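Local coordinates for protein ribokinase (Arabidopsis thaliana, PDB 6ILS) that catalyses the magnesium-dependent, ATP-driven phosphorylation of D-ribose at O-5, yielding D-ribose 5-phosphate for nucleotide, histidine and tryptophan synthesis or the pentose phosphate pathway, at residues Asp14-Ile19 and Val100-Asp105; Thr36-Lys41 and Lys69-Ala74. All coordinates share one frame; numbering follows the deposited sequence.

Interaction 1: Asp14-Ile19 and Val100-Asp105; sequences DIYVEI and VMLQSD. With RIB (alpha-D-ribofuranose), chain F.
The Tyr16 ring lies alongside Val100, its CD1 and CE1 atoms meeting the branched end of that side chain obliquely: CD1 is 3.4 Å from Val100 CB, while CE1 comes within 3.6 Å of Val100 CG1. Both side chains point the same way. In Val100, CG1 stands anti to the backbone N (chi1 -175°), a setting that leaves CB and both methyls beside the CD1-CE1 side of the ring. Further along the same face, Leu102 CD2 makes a looser contact with Tyr16 CD1. The side chains of Val17 and Met101 run side by side on the other face, with Val17 CG2 3.7 Å from Met101 CG; Ile19 CD1 crosses over to Met101 CB. This second face is turned to the other subunit, where Val17 packs on Val113, Ile19 on Ile111 and Met101 on Met101 of the second subunit.

The backbones form a parallel ladder pairing Tyr16 with Val100, Val17 with Met101 and Glu18 with Leu102, at the centre of the four-stranded lid sheet that PfkB-family sugar kinases carry beside their large alpha/beta domain and that, in ribokinases, mediates dimerisation. Four hydrogen bonds zip it. Val100 N bonds to Ile15 O (2.7 Å), and Val17 N returns a bond to Val100 O. Leu102 N to Val17 O is the most bent, 135° at the hydrogen, whereas Ile19 N meets Leu102 O at 2.8 Å and 172°.

At the ribose end, Asp14 spreads its carboxylate across two sugar hydroxyls: O2 of the ribose donates to OD1 in a very short 2.5 Å bond, and O3 donates to OD2 at 2.6 Å. Asn12, Glu144 and Asp259 also hydrogen-bond to this ligand.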
ATOM      1  N   ASP B  14      -3.246  -0.460   6.396  1.00 25.94           N
ATOM      2  CA  ASP B  14      -3.382  -1.904   6.311  1.00 30.79           C
ATOM      3  C   ASP B  14      -3.672  -2.311   4.868  1.00 29.89           C
ATOM      4  O   ASP B  14      -4.737  -1.998   4.352  1.00 30.22           O
ATOM      5  CB  ASP B  14      -4.494  -2.381   7.245  1.00 30.72           C
ATOM      6  CG  ASP B  14      -4.098  -2.299   8.726  1.00 32.41           C
ATOM      7  OD1 ASP B  14      -2.879  -2.335   9.021  1.00 32.42           O
ATOM      8  OD2 ASP B  14      -5.009  -2.228   9.580  1.00 33.19           O
ATOM      9  N   ILE B  15      -2.709  -2.980   4.237  1.00 31.87           N
ATOM     10  CA  ILE B  15      -2.826  -3.392   2.838  1.00 33.48           C
ATOM     11  C   ILE B  15      -3.266  -4.857   2.742  1.00 33.64           C
ATOM     12  O   ILE B  15      -2.445  -5.764   2.838  1.00 37.26           O
ATOM     13  CB  ILE B  15      -1.506  -3.243   2.067  1.00 32.37           C
ATOM     14  CG1 ILE B  15      -0.830  -1.889   2.336  1.00 33.18           C
ATOM     15  CG2 ILE B  15      -1.755  -3.418   0.572  1.00 34.51           C
ATOM     16  CD1 ILE B  15      -1.493  -0.750   1.673  1.00 33.81           C
ATOM     17  N   TYR B  16      -4.561  -5.068   2.557  1.00 36.19           N
ATOM     18  CA  TYR B  16      -5.136  -6.408   2.463  1.00 39.03           C
ATOM     19  C   TYR B  16      -5.170  -6.903   1.039  1.00 40.54           C
ATOM     20  O   TYR B  16      -5.720  -6.230   0.173  1.00 37.91           O
ATOM     21  CB  TYR B  16      -6.555  -6.413   3.017  1.00 36.03           C
ATOM     22  CG  TYR B  16      -6.610  -6.098   4.483  1.00 42.00           C
ATOM     23  CD1 TYR B  16      -6.337  -7.074   5.426  1.00 44.07           C
ATOM     24  CD2 TYR B  16      -6.927  -4.822   4.925  1.00 45.18           C
ATOM     25  CE1 TYR B  16      -6.379  -6.795   6.771  1.00 44.43           C
ATOM     26  CE2 TYR B  16      -6.974  -4.528   6.269  1.00 43.81           C
ATOM     27  CZ  TYR B  16      -6.697  -5.521   7.191  1.00 44.18           C
ATOM     28  OH  TYR B  16      -6.740  -5.235   8.538  1.00 49.52           O
ATOM     29  N   VAL B  17      -4.594  -8.076   0.795  1.00 42.90           N
ATOM     30  CA  VAL B  17      -4.736  -8.720  -0.501  1.00 41.46           C
ATOM     31  C   VAL B  17      -5.319 -10.125  -0.323  1.00 52.35           C
ATOM     32  O   VAL B  17      -4.836 -10.921   0.491  1.00 51.80           O
ATOM     33  CB  VAL B  17      -3.395  -8.779  -1.277  1.00 44.13           C
ATOM     34  CG1 VAL B  17      -2.897  -7.364  -1.589  1.00 42.26           C
ATOM     35  CG2 VAL B  17      -2.335  -9.557  -0.509  1.00 47.97           C
ATOM     36  N   GLU B  18      -6.389 -10.404  -1.062  1.00 53.44           N
ATOM     37  CA  GLU B  18      -6.999 -11.731  -1.069  1.00 55.07           C
ATOM     38  C   GLU B  18      -6.296 -12.635  -2.078  1.00 55.82           C
ATOM     39  O   GLU B  18      -6.327 -12.375  -3.284  1.00 54.32           O
ATOM     40  CB  GLU B  18      -8.483 -11.637  -1.399  1.00 52.49           C
ATOM     41  CG  GLU B  18      -9.339 -11.144  -0.258  1.00 57.31           C
ATOM     42  CD  GLU B  18     -10.792 -11.003  -0.661  1.00 67.26           C
ATOM     43  OE1 GLU B  18     -11.246 -11.805  -1.511  1.00 67.17           O
ATOM     44  OE2 GLU B  18     -11.480 -10.097  -0.132  1.00 63.96           O
ATOM     45  N   ILE B  19      -5.659 -13.694  -1.588  1.00 59.51           N
ATOM     46  CA  ILE B  19      -5.006 -14.660  -2.464  1.00 61.50           C
ATOM     47  C   ILE B  19      -5.527 -16.074  -2.188  1.00 68.43           C
ATOM     48  O   ILE B  19      -6.284 -16.293  -1.237  1.00 68.15           O
ATOM     49  CB  ILE B  19      -3.470 -14.629  -2.299  1.00 64.03           C
ATOM     50  CG1 ILE B  19      -3.068 -15.010  -0.872  1.00 65.36           C
ATOM     51  CG2 ILE B  19      -2.923 -13.254  -2.644  1.00 59.28           C
ATOM     52  CD1 ILE B  19      -1.584 -14.844  -0.592  1.00 63.88           C
ATOM     53  N   VAL B 100      -1.201  -7.437   4.618  1.00 40.88           N
ATOM     54  CA  VAL B 100      -1.940  -8.558   5.175  1.00 48.13           C
ATOM     55  C   VAL B 100      -2.442  -9.482   4.061  1.00 51.90           C
ATOM     56  O   VAL B 100      -3.427  -9.180   3.385  1.00 48.34           O
ATOM     57  CB  VAL B 100      -3.125  -8.071   6.028  1.00 47.65           C
ATOM     58  CG1 VAL B 100      -3.809  -9.245   6.712  1.00 50.79           C
ATOM     59  CG2 VAL B 100      -2.649  -7.053   7.053  1.00 46.28           C
ATOM     60  N   MET B 101      -1.748 -10.603   3.873  1.00 51.64           N
ATOM     61  CA  MET B 101      -2.113 -11.573   2.848  1.00 54.41           C
ATOM     62  C   MET B 101      -3.126 -12.599   3.348  1.00 59.68           C
ATOM     63  O   MET B 101      -2.761 -13.585   3.994  1.00 61.94           O
ATOM     64  CB  MET B 101      -0.868 -12.285   2.334  1.00 51.41           C
ATOM     65  CG  MET B 101       0.069 -11.360   1.608  1.00 53.94           C
ATOM     66  SD  MET B 101       1.781 -11.865   1.712  1.00 60.66           S
ATOM     67  CE  MET B 101       2.551 -10.598   0.718  1.00 57.75           C
ATOM     68  N   LEU B 102      -4.397 -12.356   3.042  1.00 57.29           N
ATOM     69  CA  LEU B 102      -5.473 -13.280   3.373  1.00 60.95           C
ATOM     70  C   LEU B 102      -5.498 -14.467   2.408  1.00 67.81           C
ATOM     71  O   LEU B 102      -5.448 -14.292   1.187  1.00 64.62           O
ATOM     72  CB  LEU B 102      -6.823 -12.560   3.348  1.00 59.56           C
ATOM     73  CG  LEU B 102      -6.920 -11.188   4.018  1.00 58.03           C
ATOM     74  CD1 LEU B 102      -8.277 -10.557   3.744  1.00 61.20           C
ATOM     75  CD2 LEU B 102      -6.696 -11.310   5.511  1.00 59.04           C
ATOM     76  N   GLN B 103      -5.572 -15.677   2.952  1.00 72.29           N
ATOM     77  CA  GLN B 103      -5.677 -16.870   2.116  1.00 72.54           C
ATOM     78  C   GLN B 103      -7.105 -17.391   2.089  1.00 74.62           C
ATOM     79  O   GLN B 103      -7.943 -16.971   2.891  1.00 74.37           O
ATOM     80  CB  GLN B 103      -4.730 -17.962   2.603  1.00 72.95           C
ATOM     81  CG  GLN B 103      -3.293 -17.763   2.169  1.00 72.06           C
ATOM     82  CD  GLN B 103      -2.329 -17.822   3.334  1.00 76.87           C
ATOM     83  OE1 GLN B 103      -2.740 -17.836   4.497  1.00 77.73           O
ATOM     84  NE2 GLN B 103      -1.035 -17.859   3.029  1.00 73.55           N
ATOM     85  N   SER B 104      -7.379 -18.306   1.164  1.00 76.12           N
ATOM     86  CA  SER B 104      -8.725 -18.847   1.002  1.00 79.16           C
ATOM     87  C   SER B 104      -9.108 -19.820   2.124  1.00 78.13           C
ATOM     88  O   SER B 104     -10.288 -19.961   2.452  1.00 75.37           O
ATOM     89  CB  SER B 104      -8.858 -19.538  -0.355  1.00 76.82           C
ATOM     90  OG  SER B 104     -10.219 -19.623  -0.740  1.00 80.04           O
ATOM     91  N   ASP B 105      -8.112 -20.483   2.711  1.00 77.95           N
ATOM     92  CA  ASP B 105      -8.362 -21.422   3.803  1.00 77.39           C
ATOM     93  C   ASP B 105      -8.824 -20.704   5.072  1.00 79.75           C
ATOM     94  O   ASP B 105      -9.775 -21.140   5.726  1.00 80.06           O
ATOM     95  CB  ASP B 105      -7.114 -22.270   4.086  1.00 74.90           C
ATOM     96  CG  ASP B 105      -5.845 -21.446   4.181  1.00 78.11           C
ATOM     97  OD1 ASP B 105      -5.845 -20.411   4.878  1.00 78.27           O
ATOM     98  OD2 ASP B 105      -4.838 -21.841   3.553  1.00 79.81           O
TER
HETATM   99  O5  RIB F 402      -5.103  -4.627  15.953  1.00 23.86           O
HETATM  100  C5  RIB F 402      -5.219  -4.288  14.597  1.00 29.46           C
HETATM  101  C4  RIB F 402      -4.035  -3.728  14.131  1.00 31.25           C
HETATM  102  O4  RIB F 402      -2.831  -4.597  14.398  1.00 37.35           O
HETATM  103  C3  RIB F 402      -4.148  -3.737  12.546  1.00 35.27           C
HETATM  104  O3  RIB F 402      -4.864  -2.477  12.128  1.00 32.26           O
HETATM  105  C2  RIB F 402      -2.985  -3.916  12.107  1.00 35.67           C
HETATM  106  O2  RIB F 402      -2.423  -2.723  11.427  1.00 29.15           O
HETATM  107  C1  RIB F 402      -2.025  -4.370  13.394  1.00 36.28           C
HETATM  108  O1  RIB F 402      -1.136  -3.361  13.706  1.00 29.79           O

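Interaction 2: Thr36-Lys41 and Lys69-Ala74. With RIB (alpha-D-ribofuranose), chain F.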
ATOM      1  N   THR B  36      -7.116  -1.010   0.905  1.00 39.85           N
ATOM      2  CA  THR B  36      -6.191  -0.356   1.835  1.00 33.05           C
ATOM      3  C   THR B  36      -6.989   0.457   2.835  1.00 35.94           C
ATOM      4  O   THR B  36      -7.766   1.334   2.448  1.00 35.27           O
ATOM      5  CB  THR B  36      -5.185   0.558   1.113  1.00 34.61           C
ATOM      6  OG1 THR B  36      -4.269  -0.246   0.359  1.00 29.48           O
ATOM      7  CG2 THR B  36      -4.398   1.379   2.131  1.00 27.96           C
ATOM      8  N   LEU B  37      -6.803   0.164   4.123  1.00 32.62           N
ATOM      9  CA  LEU B  37      -7.607   0.805   5.161  1.00 33.88           C
ATOM     10  C   LEU B  37      -6.738   1.423   6.260  1.00 27.39           C
ATOM     11  O   LEU B  37      -5.602   1.002   6.475  1.00 25.27           O
ATOM     12  CB  LEU B  37      -8.582  -0.206   5.777  1.00 39.84           C
ATOM     13  CG  LEU B  37      -9.692  -0.785   4.893  1.00 40.96           C
ATOM     14  CD1 LEU B  37     -10.384  -1.940   5.598  1.00 43.41           C
ATOM     15  CD2 LEU B  37     -10.705   0.293   4.523  1.00 43.19           C
ATOM     16  N   ALA B  38      -7.296   2.422   6.932  1.00 29.42           N
ATOM     17  CA  ALA B  38      -6.658   3.049   8.076  1.00 28.97           C
ATOM     18  C   ALA B  38      -6.656   2.088   9.257  1.00 23.94           C
ATOM     19  O   ALA B  38      -7.680   1.496   9.586  1.00 26.25           O
ATOM     20  CB  ALA B  38      -7.369   4.322   8.441  1.00 27.64           C
ATOM     21  N   GLY B  39      -5.505   1.939   9.904  1.00 25.40           N
ATOM     22  CA  GLY B  39      -5.401   1.013  11.015  1.00 22.43           C
ATOM     23  C   GLY B  39      -4.169   1.290  11.855  1.00 18.44           C
ATOM     24  O   GLY B  39      -3.690   2.420  11.926  1.00 17.96           O
ATOM     25  N   GLY B  40      -3.642   0.237  12.458  1.00 23.48           N
ATOM     26  CA  GLY B  40      -2.616   0.381  13.468  1.00 20.27           C
ATOM     27  C   GLY B  40      -3.264   0.338  14.839  1.00 17.53           C
ATOM     28  O   GLY B  40      -4.323   0.942  15.051  1.00 16.86           O
ATOM     29  N   LYS B  41      -2.619  -0.329  15.798  1.00 18.26           N
ATOM     30  CA  LYS B  41      -3.252  -0.493  17.117  1.00 17.26           C
ATOM     31  C   LYS B  41      -3.504   0.839  17.797  1.00 15.12           C
ATOM     32  O   LYS B  41      -4.545   1.031  18.390  1.00 16.29           O
ATOM     33  CB  LYS B  41      -2.410  -1.419  18.017  1.00 13.40           C
ATOM     34  CG  LYS B  41      -2.492  -2.852  17.529  1.00 20.77           C
ATOM     35  CD  LYS B  41      -1.584  -3.823  18.250  1.00 21.72           C
ATOM     36  CE  LYS B  41      -1.710  -5.211  17.576  1.00 23.53           C
ATOM     37  NZ  LYS B  41      -3.097  -5.770  17.709  1.00 30.86           N
ATOM     38  N   LYS B  69      -1.833  10.538   5.000  1.00 23.16           N
ATOM     39  CA  LYS B  69      -3.048  11.296   4.771  1.00 26.04           C
ATOM     40  C   LYS B  69      -4.302  10.464   5.019  1.00 24.75           C
ATOM     41  O   LYS B  69      -5.294  10.968   5.548  1.00 26.24           O
ATOM     42  CB  LYS B  69      -3.071  11.848   3.340  1.00 30.80           C
ATOM     43  CG  LYS B  69      -4.041  13.006   3.158  1.00 40.82           C
ATOM     44  CD  LYS B  69      -3.341  14.178   2.467  1.00 49.89           C
ATOM     45  CE  LYS B  69      -3.877  15.526   2.932  1.00 61.43           C
ATOM     46  NZ  LYS B  69      -3.100  16.666   2.348  1.00 61.82           N
ATOM     47  N   LEU B  70      -4.252   9.205   4.602  1.00 25.54           N
ATOM     48  CA  LEU B  70      -5.329   8.255   4.850  1.00 27.36           C
ATOM     49  C   LEU B  70      -5.658   8.208   6.344  1.00 23.49           C
ATOM     50  O   LEU B  70      -6.812   8.282   6.744  1.00 23.91           O
ATOM     51  CB  LEU B  70      -4.923   6.872   4.343  1.00 27.28           C
ATOM     52  CG  LEU B  70      -5.767   5.648   4.697  1.00 30.17           C
ATOM     53  CD1 LEU B  70      -7.137   5.725   4.035  1.00 32.17           C
ATOM     54  CD2 LEU B  70      -5.007   4.386   4.290  1.00 34.58           C
ATOM     55  N   ILE B  71      -4.618   8.083   7.149  1.00 22.88           N
ATOM     56  CA  ILE B  71      -4.776   7.999   8.600  1.00 23.73           C
ATOM     57  C   ILE B  71      -5.404   9.267   9.171  1.00 20.55           C
ATOM     58  O   ILE B  71      -6.373   9.217   9.919  1.00 22.19           O
ATOM     59  CB  ILE B  71      -3.427   7.785   9.305  1.00 25.62           C
ATOM     60  CG1 ILE B  71      -2.675   6.571   8.747  1.00 28.79           C
ATOM     61  CG2 ILE B  71      -3.633   7.712  10.814  1.00 23.36           C
ATOM     62  CD1 ILE B  71      -3.400   5.273   8.901  1.00 25.51           C
ATOM     63  N   ALA B  72      -4.814  10.401   8.814  1.00 21.19           N
ATOM     64  CA  ALA B  72      -5.255  11.700   9.299  1.00 24.23           C
ATOM     65  C   ALA B  72      -6.723  11.925   8.969  1.00 24.56           C
ATOM     66  O   ALA B  72      -7.498  12.379   9.801  1.00 24.63           O
ATOM     67  CB  ALA B  72      -4.396  12.790   8.700  1.00 24.86           C
ATOM     68  N   GLU B  73      -7.102  11.589   7.743  1.00 25.61           N
ATOM     69  CA  GLU B  73      -8.485  11.752   7.305  1.00 27.09           C
ATOM     70  C   GLU B  73      -9.450  10.869   8.095  1.00 24.04           C
ATOM     71  O   GLU B  73     -10.528  11.314   8.507  1.00 26.84           O
ATOM     72  CB  GLU B  73      -8.597  11.450   5.805  1.00 31.26           C
ATOM     73  CG  GLU B  73      -7.990  12.550   4.935  1.00 36.38           C
ATOM     74  CD  GLU B  73      -7.870  12.168   3.461  1.00 46.88           C
ATOM     75  OE1 GLU B  73      -8.110  10.983   3.120  1.00 49.19           O
ATOM     76  OE2 GLU B  73      -7.522  13.056   2.646  1.00 50.62           O
ATOM     77  N   ALA B  74      -9.060   9.619   8.302  1.00 21.83           N
ATOM     78  CA  ALA B  74      -9.913   8.667   9.008  1.00 24.74           C
ATOM     79  C   ALA B  74     -10.136   9.084  10.459  1.00 22.51           C
ATOM     80  O   ALA B  74     -11.236   8.932  10.985  1.00 22.46           O
ATOM     81  CB  ALA B  74      -9.304   7.250   8.944  1.00 23.95           C
TER
HETATM   82  O5  RIB F 402      -5.103  -4.627  15.953  1.00 23.86           O
HETATM   83  C5  RIB F 402      -5.219  -4.288  14.597  1.00 29.46           C
HETATM   84  C4  RIB F 402      -4.035  -3.728  14.131  1.00 31.25           C
HETATM   85  O4  RIB F 402      -2.831  -4.597  14.398  1.00 37.35           O
HETATM   86  C3  RIB F 402      -4.148  -3.737  12.546  1.00 35.27           C
HETATM   87  O3  RIB F 402      -4.864  -2.477  12.128  1.00 32.26           O
HETATM   88  C2  RIB F 402      -2.985  -3.916  12.107  1.00 35.67           C
HETATM   89  O2  RIB F 402      -2.423  -2.723  11.427  1.00 29.15           O
HETATM   90  C1  RIB F 402      -2.025  -4.370  13.394  1.00 36.28           C
HETATM   91  O1  RIB F 402      -1.136  -3.361  13.706  1.00 29.79           O
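Ala38 CB is directed at the helix and meets Ala74 CB at 3.5 Å, methyl against methyl, the closest side-chain approach between 36-41 and 69-74. With so little bulk on either residue, the backbones come near: the strand and helix axes pass 7.9 Å apart at -61°. Two larger side chains reach the strand from the same helix. Leu70 has CG anti to its backbone N (chi1 169°), and its CD2 meets the CG2 methyl of Thr36 at 3.8 Å, the two side chains crossing at a slant; CD2 also lies against the peptide between Leu37 and Ala38. Ile71 starts off neither toward nor away from the strand, yet its CD1 lies 4.0 Å from Ala38 CA and close to Gly39 N. No hydrogen bond joins the two segments; the contact is van der Waals packing, methyl groups against methyls and backbone.

Past Ala38 the chain enters the ribose pocket. Gly39, with no side chain, lets its CA lie 3.7 Å from ribose O3. Gly40, at the N-cap position, gives its N-H to ribose O3 (3.0 Å) and only weakly to O2. Lys41 bends at its last torsion (chi4 -64°), bringing NZ 2.9 Å from ribose O5, the hydroxyl that is phosphorylated.

Leu70 also touches Ala13 of strand 12-18, and Ala66 of the second subunit adds to its packing. Strand 33-39 is an outer strand of the four-stranded lid sheet, antiparallel to strand 12-18; helix 66-75 packs against it, and the chain leaves the end of strand 33-39 through Gly40 into helix 41-51.

How the interactions relate
Interactions 1 and 2, with centres about 18 Å apart, meet through neighbouring strands of one sheet: Asp14 N lies 2.8 Å from Leu37 O, a probable hydrogen bond between strands 12-18 and 33-39, and Ile15 CD1 packs 3.1 Å from Thr36 OG1. Along the chain, interaction 2 is nested within the loop closed by interaction 1. Both supply residues to the same ribose, whose O3 is held by Asp14 from one and Gly40 from the other; Asp14 OD2 lies 3.6 Å from Gly39 CA. Lys41 extends the grip to O5, while Asp259, the predicted proton acceptor, also binds the sugar, with Asn12 and Glu144. Each contact also packs on the second subunit, which places the sheet at the dimer interface.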